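Local coordinates for protein ribose 5-phosphate isomerase (Trypanosoma cruzi, PDB 3M1P) that probably interconverts ribose 5-phosphate and ribulose 5-phosphate, as a type B ribose 5-phosphate isomerase of the LacAB/RpiB family, at residues 51-56 with 105-110. The protein carries 1 engineered substitution. Sequence-based numbering, arbitrary orientation.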
ATOM      1  N   SER A  51       3.812 -24.374   7.101  1.00 21.56           N
ATOM      2  CA  SER A  51       4.608 -25.327   7.888  1.00 22.01           C
ATOM      3  C   SER A  51       5.606 -26.051   6.992  1.00 21.48           C
ATOM      4  O   SER A  51       6.786 -26.132   7.310  1.00 21.46           O
ATOM      5  CB  SER A  51       3.693 -26.352   8.567  1.00 22.20           C
ATOM      6  OG  SER A  51       4.452 -27.295   9.307  1.00 24.76           O
ATOM      7  N   ARG A  52       5.123 -26.553   5.859  1.00 21.48           N
ATOM      8  CA  ARG A  52       5.968 -27.285   4.920  1.00 21.88           C
ATOM      9  C   ARG A  52       7.204 -26.493   4.507  1.00 21.01           C
ATOM     10  O   ARG A  52       8.319 -27.003   4.576  1.00 21.29           O
ATOM     11  CB  ARG A  52       5.176 -27.719   3.682  1.00 22.15           C
ATOM     12  CG  ARG A  52       5.873 -28.812   2.914  1.00 24.27           C
ATOM     13  CD  ARG A  52       5.241 -29.050   1.573  1.00 28.54           C
ATOM     14  NE  ARG A  52       5.776 -30.269   0.969  1.00 33.13           N
ATOM     15  CZ  ARG A  52       5.334 -30.815  -0.163  1.00 34.96           C
ATOM     16  NH1 ARG A  52       4.334 -30.248  -0.847  1.00 34.05           N
ATOM     17  NH2 ARG A  52       5.902 -31.933  -0.614  1.00 34.81           N
ATOM     18  N   VAL A  53       7.001 -25.244   4.094  1.00 20.03           N
ATOM     19  CA  VAL A  53       8.097 -24.377   3.656  1.00 18.60           C
ATOM     20  C   VAL A  53       8.934 -23.889   4.840  1.00 18.19           C
ATOM     21  O   VAL A  53      10.162 -23.907   4.796  1.00 18.18           O
ATOM     22  CB  VAL A  53       7.545 -23.185   2.831  1.00 18.60           C
ATOM     23  CG1 VAL A  53       8.626 -22.093   2.613  1.00 17.36           C
ATOM     24  CG2 VAL A  53       6.961 -23.699   1.518  1.00 17.14           C
ATOM     25  N   ALA A  54       8.261 -23.460   5.899  1.00 17.77           N
ATOM     26  CA  ALA A  54       8.926 -23.034   7.126  1.00 17.94           C
ATOM     27  C   ALA A  54       9.903 -24.083   7.690  1.00 17.99           C
ATOM     28  O   ALA A  54      11.021 -23.742   8.075  1.00 17.72           O
ATOM     29  CB  ALA A  54       7.889 -22.665   8.170  1.00 17.61           C
ATOM     30  N   GLU A  55       9.472 -25.343   7.751  1.00 18.29           N
ATOM     31  CA  GLU A  55      10.335 -26.421   8.242  1.00 19.70           C
ATOM     32  C   GLU A  55      11.570 -26.593   7.360  1.00 19.80           C
ATOM     33  O   GLU A  55      12.674 -26.752   7.871  1.00 19.93           O
ATOM     34  CB  GLU A  55       9.568 -27.746   8.378  1.00 19.84           C
ATOM     35  CG  GLU A  55       8.458 -27.737   9.415  1.00 21.74           C
ATOM     36  CD  GLU A  55       8.947 -27.736  10.861  1.00 25.52           C
ATOM     37  OE1 GLU A  55      10.149 -28.000  11.113  1.00 26.64           O
ATOM     38  OE2 GLU A  55       8.104 -27.486  11.761  1.00 25.84           O
ATOM     39  N   MET A  56      11.381 -26.524   6.041  1.00 20.28           N
ATOM     40  CA  MET A  56      12.489 -26.602   5.099  1.00 21.01           C
ATOM     41  C   MET A  56      13.522 -25.514   5.373  1.00 20.69           C
ATOM     42  O   MET A  56      14.731 -25.777   5.361  1.00 20.53           O
ATOM     43  CB  MET A  56      11.980 -26.523   3.667  1.00 20.64           C
ATOM     44  CG  MET A  56      11.141 -27.723   3.258  1.00 21.98           C
ATOM     45  SD  MET A  56      10.358 -27.496   1.656  1.00 23.53           S
ATOM     46  CE  MET A  56      11.787 -27.570   0.569  1.00 21.85           C
ATOM     47  N   ALA A 105      15.198 -11.482   7.337  1.00 14.19           N
ATOM     48  CA  ALA A 105      14.053 -12.356   7.119  1.00 14.39           C
ATOM     49  C   ALA A 105      14.443 -13.489   6.189  1.00 14.26           C
ATOM     50  O   ALA A 105      15.166 -13.270   5.224  1.00 15.12           O
ATOM     51  CB  ALA A 105      12.867 -11.565   6.534  1.00 13.92           C
ATOM     52  N   ASN A 106      13.972 -14.696   6.475  1.00 13.82           N
ATOM     53  CA  ASN A 106      14.261 -15.832   5.607  1.00 13.47           C
ATOM     54  C   ASN A 106      13.030 -16.335   4.866  1.00 12.65           C
ATOM     55  O   ASN A 106      13.145 -17.163   3.980  1.00 12.27           O
ATOM     56  CB  ASN A 106      14.971 -16.983   6.367  1.00 13.72           C
ATOM     57  CG  ASN A 106      14.298 -17.322   7.703  1.00 13.53           C
ATOM     58  OD1 ASN A 106      13.084 -17.181   7.853  1.00 13.09           O
ATOM     59  ND2 ASN A 106      15.099 -17.779   8.676  1.00 13.62           N
ATOM     60  N   ILE A 107      11.856 -15.828   5.225  1.00 12.22           N
ATOM     61  CA  ILE A 107      10.648 -16.110   4.442  1.00 11.83           C
ATOM     62  C   ILE A 107       9.891 -14.819   4.097  1.00 12.09           C
ATOM     63  O   ILE A 107       9.621 -14.006   4.971  1.00 12.19           O
ATOM     64  CB  ILE A 107       9.697 -17.131   5.153  1.00 11.89           C
ATOM     65  CG1 ILE A 107      10.385 -18.500   5.326  1.00 11.95           C
ATOM     66  CG2 ILE A 107       8.359 -17.250   4.376  1.00 10.48           C
ATOM     67  CD1 ILE A 107       9.544 -19.589   5.971  1.00 11.66           C
ATOM     68  N   VAL A 108       9.564 -14.630   2.818  1.00 12.15           N
ATOM     69  CA  VAL A 108       8.734 -13.515   2.397  1.00 11.28           C
ATOM     70  C   VAL A 108       7.305 -14.009   2.217  1.00 12.02           C
ATOM     71  O   VAL A 108       7.083 -15.067   1.620  1.00 12.77           O
ATOM     72  CB  VAL A 108       9.281 -12.778   1.122  1.00 12.06           C
ATOM     73  CG1 VAL A 108       9.342 -13.682  -0.134  1.00  9.56           C
ATOM     74  CG2 VAL A 108       8.487 -11.489   0.837  1.00 10.64           C
ATOM     75  N   CYS A 109       6.347 -13.264   2.769  1.00 11.32           N
ATOM     76  CA  CYS A 109       4.929 -13.574   2.604  1.00 11.58           C
ATOM     77  C   CYS A 109       4.245 -12.458   1.840  1.00 11.19           C
ATOM     78  O   CYS A 109       4.534 -11.288   2.064  1.00 11.35           O
ATOM     79  CB  CYS A 109       4.244 -13.797   3.959  1.00 11.32           C
ATOM     80  SG  CYS A 109       5.048 -15.109   4.971  1.00 12.13           S
ATOM     81  N   VAL A 110       3.335 -12.836   0.944  1.00 11.77           N
ATOM     82  CA  VAL A 110       2.562 -11.885   0.151  1.00 12.17           C
ATOM     83  C   VAL A 110       1.108 -12.327   0.035  1.00 13.00           C
ATOM     84  O   VAL A 110       0.784 -13.513   0.193  1.00 12.82           O
ATOM     85  CB  VAL A 110       3.149 -11.696  -1.282  1.00 12.64           C
ATOM     86  CG1 VAL A 110       4.556 -11.114  -1.233  1.00 10.44           C
ATOM     87  CG2 VAL A 110       3.146 -13.012  -2.053  1.00 11.81           C
TER
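I107 reaches from strand 107-111 to helix 46-58 with one methyl group, CD1, which lands on the helix backbone at A54. The apolar contacts are few. I107 CD1 lies 3.7 Å from A54 CA and 4.1 Å from A54 N, close enough for van der Waals contact with the main chain itself; a separate methyl-methyl contact joins I107 CD1 to A54 CB at 4.1 Å. V53 contributes more loosely, its CG1 standing 4.3 Å from I107 CD1. Together these contacts bury 92 Å² in total, of which I107 supplies 52 Å². The reach follows from the torsions: CG1 of I107 is anti to the carbonyl carbon (chi1 -63°) and chi2 is extended at -178°, carrying CD1 far from the strand. The CA atoms of A54 and I107 are 7.6 Å apart, a gap that the I107 side chain bridges. The contact is apolar in kind, without any donor-acceptor pair between the two segments. Further packing around it includes L67 of strand 64-69, which touches both V53 and I107, V82 against A54, and A87 of strand 87-89 against I107. The contact thus belongs to the buried helix-on-sheet layer of an alpha/beta fold with a parallel sheet. Its chemistry, dispersion between methyl groups and a helix backbone, is consistent with shape fit, not directional bonding, holding these two segments together, with L67 sharing the packing.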